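Local coordinates for Iron(III) ABC transporter, periplasmic iron-compound-binding protein (Vibrio cholerae, PDB 3TEF), which probably binds catecholate siderophore–iron complexes in the periplasm and hands them to an ABC transporter for import into the cell, at residues 210-215 with 243-248; 158-163 with 188-193; 43-48 with 61-66; 37-42 with 53-58. One frame throughout, in Å; residues are numbered along the deposited sequence.

Contact 1: residues 210-215 with 243-248; sequences EHNPKT and ATTAYK
Thr245 opens the helix 245-248 and is met by Asn212, the first residue past helix 205-211. Thr245 CB faces the Asn212 amide oxygen OD1, at 3.5 Å, and lies a little farther from the carbonyl oxygen of Pro213. Thr245 OG1, set beside its own backbone N (chi1 -62°), receives a weak hydrogen bond from Asn212 ND2, 3.0 Å away. Thr245 CG2 points to the Lys214 chain, where CG and CE pack loosely against it.

The main bond links a backbone N-H to the Asn212 side chain. Thr245 N gives its hydrogen to Asn212 OD1 over 2.7 Å, almost straight at 170° and in the carbonyl plane. Thr244 OG1 adds a weak bond to the same oxygen. Next along, Ala246 N makes a weak bond to Pro213 O, and Ala246 CA lies 3.4 Å from Lys214 O. Lys214 folds back and NZ bonds to Asn212 O.

Thus the link from helix 205-211 to strand 215-220 is tied to helix 245-248. The N-cap residue, Thr244, does not cap the helix with its own hydroxyl. Asn212 serves the first helical N-H instead. The straight bond from Thr245 N makes OD1 the oxygen, and the weak ND2 bond agrees.

Contact 2: residues 158-163 with 188-193; sequences DAMLVM and SETVPV
Asp158 and Thr190 make the side-chain hydrogen bond of this contact. Thr190 OG1 donates to Asp158 OD2 over a short 2.5 Å. The carboxylate uses its anti lone pair, the one pointing away from OD1. Asp158 CG sits between its own backbone N and carbonyl carbon (chi1 60°), which turns the carboxylate toward Thr190 of the adjoining segment. OD2 has a second donor, the backbone N of Lys214.

The backbone bonds are those of a short parallel pairing. Asp158 bridges Ser188, and Ala159 bridges Glu189. Ala159 N bonds to Ser188 O at 2.8 Å. Thr190 N returns a bond to Ala159 O at 3.2 Å. Ala159 O is also bonded by the hydroxyl of Tyr182. A CA-H...O contact from Asp158 CA reaches Ser188 O at 3.0 Å.

Van der Waals contacts are fewer. Ser188 OG lies against Asp158 CA and CB. The Met160 chain runs straight to SD and bends only at chi3. Its CE then meets Val191 CG1 and Thr190 CG2, each at 4.1 Å. Tyr207 and His211 of helix 205-211 touch both Met160 and Val191.

Strand 188-189 is thus joined to the start of strand 158-165 just before the chain turns off at Thr190. Both belong to the mixed sheet that also holds strand 215-220. The bonds from Thr190 and Lys214 probably favour a charged Asp158, and they hold its carboxylate at the junction of three chain segments.

Contact 3: residues 43-48 with 61-66; sequences VSKFDG and YPSAGS
Lys45 NZ is gripped by backbone carbonyls from two parts of the chain. Across the contact it donates to Tyr61 O at 2.7 Å, lying in the carbonyl plane. It also bonds to Tyr56 O and, weakly, to Lys57 O. The chain gets there by one bend, at chi2 (-74°), and is extended beyond it. On the way it crosses Ser63: Lys45 CG lies 3.4 Å from Ser63 OG, and CE comes near Ser63 CA. Ser63 OG is itself held by Gly65 N, which closes an ST turn.

Three backbone bonds run beside the lysine. Val43 N donates to Pro62 O at 3.1 Å. Ala64 N donates to Val43 O at 2.8 Å. Lys45 N donates to Gly65 O at 2.9 Å. Gly65 O also receives a CA-H...O contact from Ser44 CA. On the apolar side, Val43 CG2 packs on Tyr61 CB at 3.9 Å. Ala64 CB rests near the Val43 carbonyl and touches Val23 and Ile25 of strand 22-25.

The partners step forward together along both segments, as in parallel strands, though Val43 with Ser63 is a single bridge. Strand 42-43 is an outermost strand of the parallel sheet 42-43, 22-25, 82-85, 102-104, in that order. Residues 61-66 therefore line the edge of the parallel sheet of one lobe of this alpha/beta binding protein.

Contact 4: residues 37-42 with 53-58; sequences GIEPVA and LAKYKS
Pro40 and Tyr56 meet beside a beta-alpha-beta crossover. Strand 22-25, helix 27-35 and strand 42-43 form the crossover, and residues 37-41 lie in its return link. Gly37 ends the helix in a Schellman motif. The 3-10 turn 54-57 then brings Tyr56 up against the link.

The proline ring supplies most of the touch. Pro40 CG and CD both lie 3.5 Å from Tyr56 CE1, and CD is also 3.6 Å from Tyr56 OH. The two side chains stand at about a right angle, and the proline comes to the phenol ring obliquely. Tyr56 CG is anti to its carbonyl carbon (chi1 -62°), which carries the ring from the turn toward the link. OH is hydrogen-bonded to Asp34 OD1 in helix 27-35. Leu30 of the same helix touches both Pro40 and Tyr56.

Lys55 covers one face of the Tyr56 ring: its CG sits 3.9 Å above the plane, over the ring centre. The rest of the lysine is extended and heads for Glu39. Lys55 NZ stops 4.1 Å from Glu39 OE2, too far for a salt bridge. Glu39 OE2 takes its hydrogen bond from another partner, Tyr61 OH. The rings of Tyr56 and Tyr61 also meet, their planes about 55° apart.

No hydrogen bond joins the two segments. Apolar contact and a loose attraction between charges join them, while the bond to Asp34 steadies the Tyr56 ring. The charge pair probably adds little, since both its residues are exposed.

How the contacts relate
The contacts form two pairs on opposite sides of the chain's centre. Contacts 1 and 2 have centres about 11 Å apart. Thr215 O and Met160 N, 2.9 Å apart, probably form a hydrogen bond between them, and Pro213 packs on Thr190. Contacts 3 and 4 have centres about 10 Å apart, and their segments alternate along the chain. Pro62 CD packs on Val41 O, at 3.2 Å, where they meet. Between the pairs, centres lie about 34 to 42 Å apart; contacts 2 and 3 come nearest, about 11 Å between nearest atoms. This fits the two-lobed fold of the family, where siderophores generally bind in the cleft between lobes.

Contact 1: residues 210-215 with 243-248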
loop_
_atom_site.group_PDB
_atom_site.type_symbol
_atom_site.label_atom_id
_atom_site.label_comp_id
_atom_site.label_asym_id
_atom_site.label_seq_id
_atom_site.Cartn_x
_atom_site.Cartn_y
_atom_site.Cartn_z
ATOM N N GLU A 210 -17.317 16.836 15.317
ATOM C CA GLU A 210 -16.771 17.863 16.200
ATOM C C GLU A 210 -15.562 18.562 15.563
ATOM O O GLU A 210 -15.466 19.796 15.575
ATOM C CB GLU A 210 -16.434 17.283 17.589
ATOM C CG GLU A 210 -15.198 16.356 17.648
ATOM C CD GLU A 210 -15.058 15.583 18.974
ATOM O OE1 GLU A 210 -16.089 15.150 19.539
ATOM O OE2 GLU A 210 -13.910 15.400 19.447
ATOM N N HIS A 211 -14.654 17.776 14.989
ATOM C CA HIS A 211 -13.441 18.326 14.391
ATOM C C HIS A 211 -13.674 18.910 13.000
ATOM O O HIS A 211 -12.893 19.742 12.534
ATOM C CB HIS A 211 -12.315 17.292 14.384
ATOM C CG HIS A 211 -11.709 17.058 15.734
ATOM N ND1 HIS A 211 -12.076 16.003 16.544
ATOM C CD2 HIS A 211 -10.776 17.753 16.424
ATOM C CE1 HIS A 211 -11.383 16.052 17.667
ATOM N NE2 HIS A 211 -10.589 17.103 17.621
ATOM N N ASN A 212 -14.743 18.474 12.341
ATOM C CA ASN A 212 -15.184 19.094 11.094
ATOM C C ASN A 212 -14.073 19.256 10.047
ATOM O O ASN A 212 -13.660 20.375 9.733
ATOM C CB ASN A 212 -15.819 20.455 11.403
ATOM C CG ASN A 212 -16.649 20.993 10.254
ATOM O OD1 ASN A 212 -17.155 20.233 9.426
ATOM N ND2 ASN A 212 -16.797 22.314 10.200
ATOM N N PRO A 213 -13.589 18.136 9.493
ATOM C CA PRO A 213 -12.538 18.207 8.470
ATOM C C PRO A 213 -13.062 18.835 7.178
ATOM O O PRO A 213 -14.244 18.687 6.856
ATOM C CB PRO A 213 -12.193 16.735 8.225
ATOM C CG PRO A 213 -13.458 16.001 8.564
ATOM C CD PRO A 213 -14.060 16.755 9.716
ATOM N N LYS A 214 -12.192 19.529 6.450
ATOM C CA LYS A 214 -12.563 20.098 5.158
ATOM C C LYS A 214 -12.617 19.010 4.093
ATOM O O LYS A 214 -13.420 19.063 3.154
ATOM C CB LYS A 214 -11.567 21.183 4.744
ATOM C CG LYS A 214 -12.113 22.606 4.809
ATOM C CD LYS A 214 -11.906 23.235 6.184
ATOM C CE LYS A 214 -12.836 22.643 7.237
ATOM N NZ LYS A 214 -12.449 23.068 8.620
ATOM N N THR A 215 -11.748 18.020 4.246
ATOM C CA THR A 215 -11.720 16.870 3.354
ATOM C C THR A 215 -11.701 15.612 4.201
ATOM O O THR A 215 -10.972 15.532 5.198
ATOM C CB THR A 215 -10.472 16.883 2.463
ATOM O OG1 THR A 215 -10.538 18.001 1.569
ATOM C CG2 THR A 215 -10.373 15.597 1.651
ATOM N N ALA A 243 -23.423 16.735 8.637
ATOM C CA ALA A 243 -23.257 18.040 9.266
ATOM C C ALA A 243 -21.834 18.557 9.106
ATOM O O ALA A 243 -21.474 19.598 9.653
ATOM C CB ALA A 243 -23.631 17.962 10.738
ATOM N N THR A 244 -21.033 17.826 8.337
ATOM C CA THR A 244 -19.622 18.137 8.178
ATOM C C THR A 244 -19.375 18.994 6.933
ATOM O O THR A 244 -20.108 18.900 5.950
ATOM C CB THR A 244 -18.793 16.830 8.110
ATOM O OG1 THR A 244 -17.574 16.981 8.845
ATOM C CG2 THR A 244 -18.497 16.442 6.672
ATOM N N THR A 245 -18.346 19.835 6.988
ATOM C CA THR A 245 -17.942 20.642 5.838
ATOM C C THR A 245 -17.575 19.761 4.646
ATOM O O THR A 245 -17.896 20.079 3.498
ATOM C CB THR A 245 -16.733 21.539 6.176
ATOM O OG1 THR A 245 -17.082 22.453 7.223
ATOM C CG2 THR A 245 -16.288 22.328 4.950
ATOM N N ALA A 246 -16.897 18.652 4.924
ATOM C CA ALA A 246 -16.462 17.733 3.877
ATOM C C ALA A 246 -17.628 17.207 3.058
ATOM O O ALA A 246 -17.544 17.118 1.834
ATOM C CB ALA A 246 -15.670 16.574 4.475
ATOM N N TYR A 247 -18.715 16.847 3.729
ATOM C CA TYR A 247 -19.892 16.365 3.020
ATOM C C TYR A 247 -20.479 17.472 2.148
ATOM O O TYR A 247 -20.774 17.264 0.971
ATOM C CB TYR A 247 -20.965 15.865 3.986
ATOM C CG TYR A 247 -22.239 15.471 3.268
ATOM C CD1 TYR A 247 -22.336 14.251 2.611
ATOM C CD2 TYR A 247 -23.333 16.328 3.226
ATOM C CE1 TYR A 247 -23.490 13.890 1.944
ATOM C CE2 TYR A 247 -24.493 15.974 2.564
ATOM C CZ TYR A 247 -24.565 14.754 1.923
ATOM O OH TYR A 247 -25.713 14.390 1.258
ATOM N N LYS A 248 -20.651 18.646 2.743
ATOM C CA LYS A 248 -21.278 19.771 2.051
ATOM C C LYS A 248 -20.494 20.192 0.808
ATOM O O LYS A 248 -21.075 20.455 -0.246
ATOM C CB LYS A 248 -21.436 20.957 3.003
ATOM C CG LYS A 248 -22.476 20.762 4.093
ATOM C CD LYS A 248 -22.299 21.804 5.197
ATOM C CE LYS A 248 -23.199 21.528 6.394
ATOM N NZ LYS A 248 -22.925 22.478 7.511
#

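Contact 2: residues 158-163 with 188-193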
loop_
_atom_site.group_PDB
_atom_site.type_symbol
_atom_site.label_atom_id
_atom_site.label_comp_id
_atom_site.label_asym_id
_atom_site.label_seq_id
_atom_site.Cartn_x
_atom_site.Cartn_y
_atom_site.Cartn_z
ATOM N N ASP A 158 -6.999 21.005 5.091
ATOM C CA ASP A 158 -6.764 19.841 5.932
ATOM C C ASP A 158 -7.555 18.630 5.454
ATOM O O ASP A 158 -8.560 18.756 4.753
ATOM C CB ASP A 158 -7.129 20.163 7.386
ATOM C CG ASP A 158 -8.592 20.554 7.548
ATOM O OD1 ASP A 158 -8.963 21.669 7.121
ATOM O OD2 ASP A 158 -9.378 19.753 8.104
ATOM N N ALA A 159 -7.080 17.449 5.826
ATOM C CA ALA A 159 -7.817 16.227 5.550
ATOM C C ALA A 159 -7.754 15.331 6.766
ATOM O O ALA A 159 -6.752 15.307 7.488
ATOM C CB ALA A 159 -7.252 15.508 4.342
ATOM N N MET A 160 -8.836 14.598 6.983
ATOM C CA MET A 160 -8.877 13.594 8.023
ATOM C C MET A 160 -8.969 12.256 7.318
ATOM O O MET A 160 -9.787 12.086 6.409
ATOM C CB MET A 160 -10.100 13.802 8.913
ATOM C CG MET A 160 -10.223 12.791 10.035
ATOM S SD MET A 160 -11.690 13.049 11.046
ATOM C CE MET A 160 -11.272 14.598 11.849
ATOM N N LEU A 161 -8.108 11.327 7.705
ATOM C CA LEU A 161 -8.118 9.991 7.127
ATOM C C LEU A 161 -8.802 9.084 8.136
ATOM O O LEU A 161 -8.360 8.990 9.270
ATOM C CB LEU A 161 -6.684 9.516 6.868
ATOM C CG LEU A 161 -6.406 8.222 6.083
ATOM C CD1 LEU A 161 -6.923 6.966 6.813
ATOM C CD2 LEU A 161 -6.952 8.279 4.668
ATOM N N VAL A 162 -9.892 8.449 7.722
ATOM C CA VAL A 162 -10.651 7.576 8.612
ATOM C C VAL A 162 -10.736 6.194 8.008
ATOM O O VAL A 162 -11.090 6.044 6.842
ATOM C CB VAL A 162 -12.076 8.107 8.855
ATOM C CG1 VAL A 162 -12.855 7.158 9.775
ATOM C CG2 VAL A 162 -12.024 9.494 9.468
ATOM N N MET A 163 -10.422 5.181 8.808
ATOM C CA MET A 163 -10.625 3.805 8.376
ATOM C C MET A 163 -11.815 3.242 9.129
ATOM O O MET A 163 -12.009 3.555 10.294
ATOM C CB MET A 163 -9.384 2.961 8.658
ATOM C CG MET A 163 -9.563 1.510 8.255
ATOM S SD MET A 163 -8.001 0.641 8.260
ATOM C CE MET A 163 -7.819 0.315 6.526
ATOM N N SER A 188 -2.806 18.977 4.941
ATOM C CA SER A 188 -2.401 19.080 6.337
ATOM C C SER A 188 -3.384 18.252 7.167
ATOM O O SER A 188 -4.495 17.969 6.718
ATOM C CB SER A 188 -2.379 20.543 6.798
ATOM O OG SER A 188 -3.673 21.118 6.729
ATOM N N GLU A 189 -2.974 17.849 8.363
ATOM C CA GLU A 189 -3.851 17.066 9.228
ATOM C C GLU A 189 -4.925 17.950 9.853
ATOM O O GLU A 189 -4.613 18.998 10.424
ATOM C CB GLU A 189 -3.053 16.390 10.337
ATOM C CG GLU A 189 -1.941 15.455 9.888
ATOM C CD GLU A 189 -1.195 14.879 11.084
ATOM O OE1 GLU A 189 -1.375 15.409 12.192
ATOM O OE2 GLU A 189 -0.440 13.902 10.938
ATOM N N THR A 190 -6.185 17.535 9.755
ATOM C CA THR A 190 -7.260 18.236 10.450
ATOM C C THR A 190 -6.893 18.310 11.919
ATOM O O THR A 190 -6.830 19.389 12.499
ATOM C CB THR A 190 -8.620 17.525 10.321
ATOM O OG1 THR A 190 -8.967 17.385 8.941
ATOM C CG2 THR A 190 -9.706 18.328 11.021
ATOM N N VAL A 191 -6.644 17.155 12.522
ATOM C CA VAL A 191 -6.100 17.131 13.873
ATOM C C VAL A 191 -4.806 16.333 13.927
ATOM O O VAL A 191 -4.760 15.173 13.520
ATOM C CB VAL A 191 -7.117 16.624 14.939
ATOM C CG1 VAL A 191 -8.322 15.972 14.292
ATOM C CG2 VAL A 191 -6.429 15.698 15.965
ATOM N N PRO A 192 -3.731 16.981 14.392
ATOM C CA PRO A 192 -2.441 16.316 14.573
ATOM C C PRO A 192 -2.599 15.102 15.473
ATOM O O PRO A 192 -2.903 15.251 16.655
ATOM C CB PRO A 192 -1.597 17.388 15.262
ATOM C CG PRO A 192 -2.179 18.674 14.783
ATOM C CD PRO A 192 -3.657 18.421 14.687
ATOM N N VAL A 193 -2.408 13.914 14.911
ATOM C CA VAL A 193 -2.534 12.686 15.685
ATOM C C VAL A 193 -1.234 12.363 16.431
ATOM O O VAL A 193 -0.925 11.194 16.679
ATOM C CB VAL A 193 -2.923 11.498 14.791
ATOM C CG1 VAL A 193 -4.188 11.817 13.992
ATOM C CG2 VAL A 193 -1.782 11.163 13.862
#

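Contact 3: residues 43-48 with 61-66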
loop_
_atom_site.group_PDB
_atom_site.type_symbol
_atom_site.label_atom_id
_atom_site.label_comp_id
_atom_site.label_asym_id
_atom_site.label_seq_id
_atom_site.Cartn_x
_atom_site.Cartn_y
_atom_site.Cartn_z
ATOM N N VAL A 43 3.053 -17.706 -5.270
ATOM C CA VAL A 43 2.521 -16.466 -4.717
ATOM C C VAL A 43 1.649 -16.721 -3.506
ATOM O O VAL A 43 1.045 -17.787 -3.374
ATOM C CB VAL A 43 1.681 -15.689 -5.754
ATOM C CG1 VAL A 43 2.539 -15.315 -6.951
ATOM C CG2 VAL A 43 0.459 -16.515 -6.190
ATOM N N SER A 44 1.569 -15.738 -2.619
ATOM C CA SER A 44 0.590 -15.832 -1.550
ATOM C C SER A 44 -0.804 -15.807 -2.165
ATOM O O SER A 44 -0.990 -15.389 -3.313
ATOM C CB SER A 44 0.772 -14.703 -0.529
ATOM O OG SER A 44 0.854 -13.456 -1.181
ATOM N N LYS A 45 -1.762 -16.286 -1.388
ATOM C CA LYS A 45 -3.148 -16.331 -1.800
ATOM C C LYS A 45 -3.947 -15.531 -0.789
ATOM O O LYS A 45 -3.714 -15.632 0.422
ATOM C CB LYS A 45 -3.626 -17.781 -1.836
ATOM C CG LYS A 45 -2.775 -18.688 -2.707
ATOM C CD LYS A 45 -3.015 -18.456 -4.204
ATOM C CE LYS A 45 -2.065 -19.306 -5.037
ATOM N NZ LYS A 45 -2.498 -19.352 -6.485
ATOM N N PHE A 46 -4.887 -14.743 -1.295
ATOM C CA PHE A 46 -5.675 -13.822 -0.495
ATOM C C PHE A 46 -7.031 -13.659 -1.188
ATOM O O PHE A 46 -7.088 -13.424 -2.399
ATOM C CB PHE A 46 -4.936 -12.485 -0.407
ATOM C CG PHE A 46 -5.707 -11.386 0.270
ATOM C CD1 PHE A 46 -6.228 -11.554 1.542
ATOM C CD2 PHE A 46 -5.874 -10.162 -0.359
ATOM C CE1 PHE A 46 -6.922 -10.513 2.170
ATOM C CE2 PHE A 46 -6.560 -9.120 0.259
ATOM C CZ PHE A 46 -7.089 -9.295 1.521
ATOM N N ASP A 47 -8.113 -13.797 -0.425
ATOM C CA ASP A 47 -9.459 -13.749 -0.991
ATOM C C ASP A 47 -9.749 -12.407 -1.662
ATOM O O ASP A 47 -10.540 -12.340 -2.605
ATOM C CB ASP A 47 -10.507 -14.047 0.087
ATOM C CG ASP A 47 -10.562 -15.523 0.455
ATOM O OD1 ASP A 47 -10.203 -16.370 -0.397
ATOM O OD2 ASP A 47 -10.968 -15.840 1.596
ATOM N N GLY A 48 -9.069 -11.363 -1.186
ATOM C CA GLY A 48 -9.250 -10.012 -1.680
ATOM C C GLY A 48 -8.307 -9.560 -2.784
ATOM O O GLY A 48 -8.263 -8.370 -3.114
ATOM N N TYR A 61 -0.284 -21.094 -10.153
ATOM C CA TYR A 61 0.736 -20.576 -9.244
ATOM C C TYR A 61 0.558 -21.180 -7.849
ATOM O O TYR A 61 -0.414 -20.887 -7.159
ATOM C CB TYR A 61 0.639 -19.048 -9.196
ATOM C CG TYR A 61 0.795 -18.419 -10.557
ATOM C CD1 TYR A 61 2.052 -18.128 -11.059
ATOM C CD2 TYR A 61 -0.321 -18.164 -11.373
ATOM C CE1 TYR A 61 2.218 -17.575 -12.295
ATOM C CE2 TYR A 61 -0.163 -17.601 -12.618
ATOM C CZ TYR A 61 1.111 -17.317 -13.076
ATOM O OH TYR A 61 1.282 -16.760 -14.320
ATOM N N PRO A 62 1.497 -22.046 -7.431
ATOM C CA PRO A 62 1.407 -22.692 -6.118
ATOM C C PRO A 62 1.367 -21.656 -5.003
ATOM O O PRO A 62 1.971 -20.596 -5.140
ATOM C CB PRO A 62 2.705 -23.501 -6.030
ATOM C CG PRO A 62 3.067 -23.771 -7.453
ATOM C CD PRO A 62 2.641 -22.536 -8.215
ATOM N N SER A 63 0.658 -21.966 -3.924
ATOM C CA SER A 63 0.493 -21.038 -2.819
ATOM C C SER A 63 1.755 -20.966 -1.984
ATOM O O SER A 63 2.260 -21.987 -1.524
ATOM C CB SER A 63 -0.648 -21.472 -1.907
ATOM O OG SER A 63 -0.720 -20.602 -0.790
ATOM N N ALA A 64 2.242 -19.751 -1.781
ATOM C CA ALA A 64 3.383 -19.529 -0.903
ATOM C C ALA A 64 2.917 -19.141 0.497
ATOM O O ALA A 64 3.728 -18.735 1.347
ATOM C CB ALA A 64 4.280 -18.459 -1.487
ATOM N N GLY A 65 1.612 -19.268 0.734
ATOM C CA GLY A 65 1.022 -18.955 2.022
ATOM C C GLY A 65 0.046 -17.799 1.955
ATOM O O GLY A 65 -0.459 -17.482 0.880
ATOM N N SER A 66 -0.238 -17.193 3.103
ATOM C CA SER A 66 -1.139 -16.051 3.171
ATOM C C SER A 66 -0.320 -14.774 3.153
ATOM O O SER A 66 0.891 -14.834 3.000
ATOM C CB SER A 66 -1.981 -16.103 4.443
ATOM O OG SER A 66 -1.180 -15.859 5.594
#

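Contact 4: residues 37-42 with 53-58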
loop_
_atom_site.group_PDB
_atom_site.type_symbol
_atom_site.label_atom_id
_atom_site.label_comp_id
_atom_site.label_asym_id
_atom_site.label_seq_id
_atom_site.Cartn_x
_atom_site.Cartn_y
_atom_site.Cartn_z
ATOM N N GLY A 37 6.849 -6.696 -15.466
ATOM C CA GLY A 37 6.972 -7.752 -16.452
ATOM C C GLY A 37 7.613 -9.038 -15.981
ATOM O O GLY A 37 8.003 -9.873 -16.791
ATOM N N ILE A 38 7.721 -9.204 -14.667
ATOM C CA ILE A 38 8.313 -10.413 -14.098
ATOM C C ILE A 38 7.222 -11.403 -13.692
ATOM O O ILE A 38 6.214 -10.999 -13.122
ATOM C CB ILE A 38 9.154 -10.071 -12.846
ATOM C CG1 ILE A 38 10.247 -9.040 -13.177
ATOM C CG2 ILE A 38 9.705 -11.340 -12.210
ATOM C CD1 ILE A 38 11.198 -9.468 -14.283
ATOM N N GLU A 39 7.411 -12.693 -13.977
ATOM C CA GLU A 39 6.399 -13.685 -13.623
ATOM C C GLU A 39 6.919 -14.632 -12.546
ATOM O O GLU A 39 7.849 -15.387 -12.787
ATOM C CB GLU A 39 5.943 -14.496 -14.839
ATOM C CG GLU A 39 4.765 -15.414 -14.528
ATOM C CD GLU A 39 4.365 -16.286 -15.696
ATOM O OE1 GLU A 39 5.006 -16.183 -16.764
ATOM O OE2 GLU A 39 3.403 -17.068 -15.545
ATOM N N PRO A 40 6.293 -14.606 -11.365
ATOM C CA PRO A 40 6.750 -15.419 -10.227
ATOM C C PRO A 40 6.375 -16.881 -10.404
ATOM O O PRO A 40 5.507 -17.198 -11.232
ATOM C CB PRO A 40 5.961 -14.846 -9.053
ATOM C CG PRO A 40 4.679 -14.361 -9.693
ATOM C CD PRO A 40 5.104 -13.798 -11.040
ATOM N N VAL A 41 7.023 -17.751 -9.639
ATOM C CA VAL A 41 6.740 -19.176 -9.671
ATOM C C VAL A 41 5.764 -19.625 -8.583
ATOM O O VAL A 41 5.187 -20.712 -8.677
ATOM C CB VAL A 41 8.026 -20.032 -9.590
ATOM C CG1 VAL A 41 8.943 -19.739 -10.772
ATOM C CG2 VAL A 41 8.749 -19.816 -8.264
ATOM N N ALA A 42 5.576 -18.790 -7.564
ATOM C CA ALA A 42 4.655 -19.081 -6.471
ATOM C C ALA A 42 4.274 -17.769 -5.793
ATOM O O ALA A 42 5.064 -16.816 -5.783
ATOM C CB ALA A 42 5.286 -20.037 -5.476
ATOM N N LEU A 53 -4.635 -8.569 -10.786
ATOM C CA LEU A 53 -3.729 -9.688 -10.492
ATOM C C LEU A 53 -4.461 -11.036 -10.485
ATOM O O LEU A 53 -3.978 -12.022 -9.930
ATOM C CB LEU A 53 -3.001 -9.480 -9.127
ATOM C CG LEU A 53 -2.130 -8.223 -9.060
ATOM C CD1 LEU A 53 -1.667 -7.985 -7.619
ATOM C CD2 LEU A 53 -0.931 -8.329 -10.002
ATOM N N ALA A 54 -5.612 -11.088 -11.146
ATOM C CA ALA A 54 -6.485 -12.254 -11.048
ATOM C C ALA A 54 -5.841 -13.575 -11.463
ATOM O O ALA A 54 -6.192 -14.627 -10.922
ATOM C CB ALA A 54 -7.779 -12.013 -11.845
ATOM N N LYS A 55 -4.929 -13.551 -12.427
ATOM C CA LYS A 55 -4.355 -14.807 -12.890
ATOM C C LYS A 55 -3.602 -15.532 -11.783
ATOM O O LYS A 55 -3.511 -16.760 -11.781
ATOM C CB LYS A 55 -3.450 -14.612 -14.112
ATOM C CG LYS A 55 -2.051 -14.081 -13.834
ATOM C CD LYS A 55 -1.226 -14.152 -15.112
ATOM C CE LYS A 55 0.208 -13.731 -14.903
ATOM N NZ LYS A 55 1.012 -13.750 -16.171
ATOM N N TYR A 56 -3.074 -14.761 -10.835
ATOM C CA TYR A 56 -2.303 -15.336 -9.737
ATOM C C TYR A 56 -3.182 -16.019 -8.698
ATOM O O TYR A 56 -2.675 -16.622 -7.757
ATOM C CB TYR A 56 -1.409 -14.260 -9.098
ATOM C CG TYR A 56 -0.409 -13.706 -10.079
ATOM C CD1 TYR A 56 0.668 -14.477 -10.495
ATOM C CD2 TYR A 56 -0.544 -12.418 -10.601
ATOM C CE1 TYR A 56 1.592 -13.996 -11.401
ATOM C CE2 TYR A 56 0.392 -11.917 -11.516
ATOM C CZ TYR A 56 1.451 -12.716 -11.908
ATOM O OH TYR A 56 2.385 -12.245 -12.806
ATOM N N LYS A 57 -4.498 -15.945 -8.872
ATOM C CA LYS A 57 -5.390 -16.605 -7.933
ATOM C C LYS A 57 -5.468 -18.102 -8.207
ATOM O O LYS A 57 -5.850 -18.867 -7.327
ATOM C CB LYS A 57 -6.810 -16.056 -8.008
ATOM C CG LYS A 57 -7.007 -14.602 -7.640
ATOM C CD LYS A 57 -8.386 -14.211 -8.129
ATOM C CE LYS A 57 -9.081 -13.222 -7.227
ATOM N NZ LYS A 57 -10.348 -12.771 -7.880
ATOM N N SER A 58 -5.112 -18.520 -9.418
ATOM C CA SER A 58 -5.291 -19.926 -9.794
ATOM C C SER A 58 -4.155 -20.845 -9.354
ATOM O O SER A 58 -3.072 -20.387 -8.979
ATOM C CB SER A 58 -5.512 -20.068 -11.300
ATOM O OG SER A 58 -4.280 -20.227 -11.972
#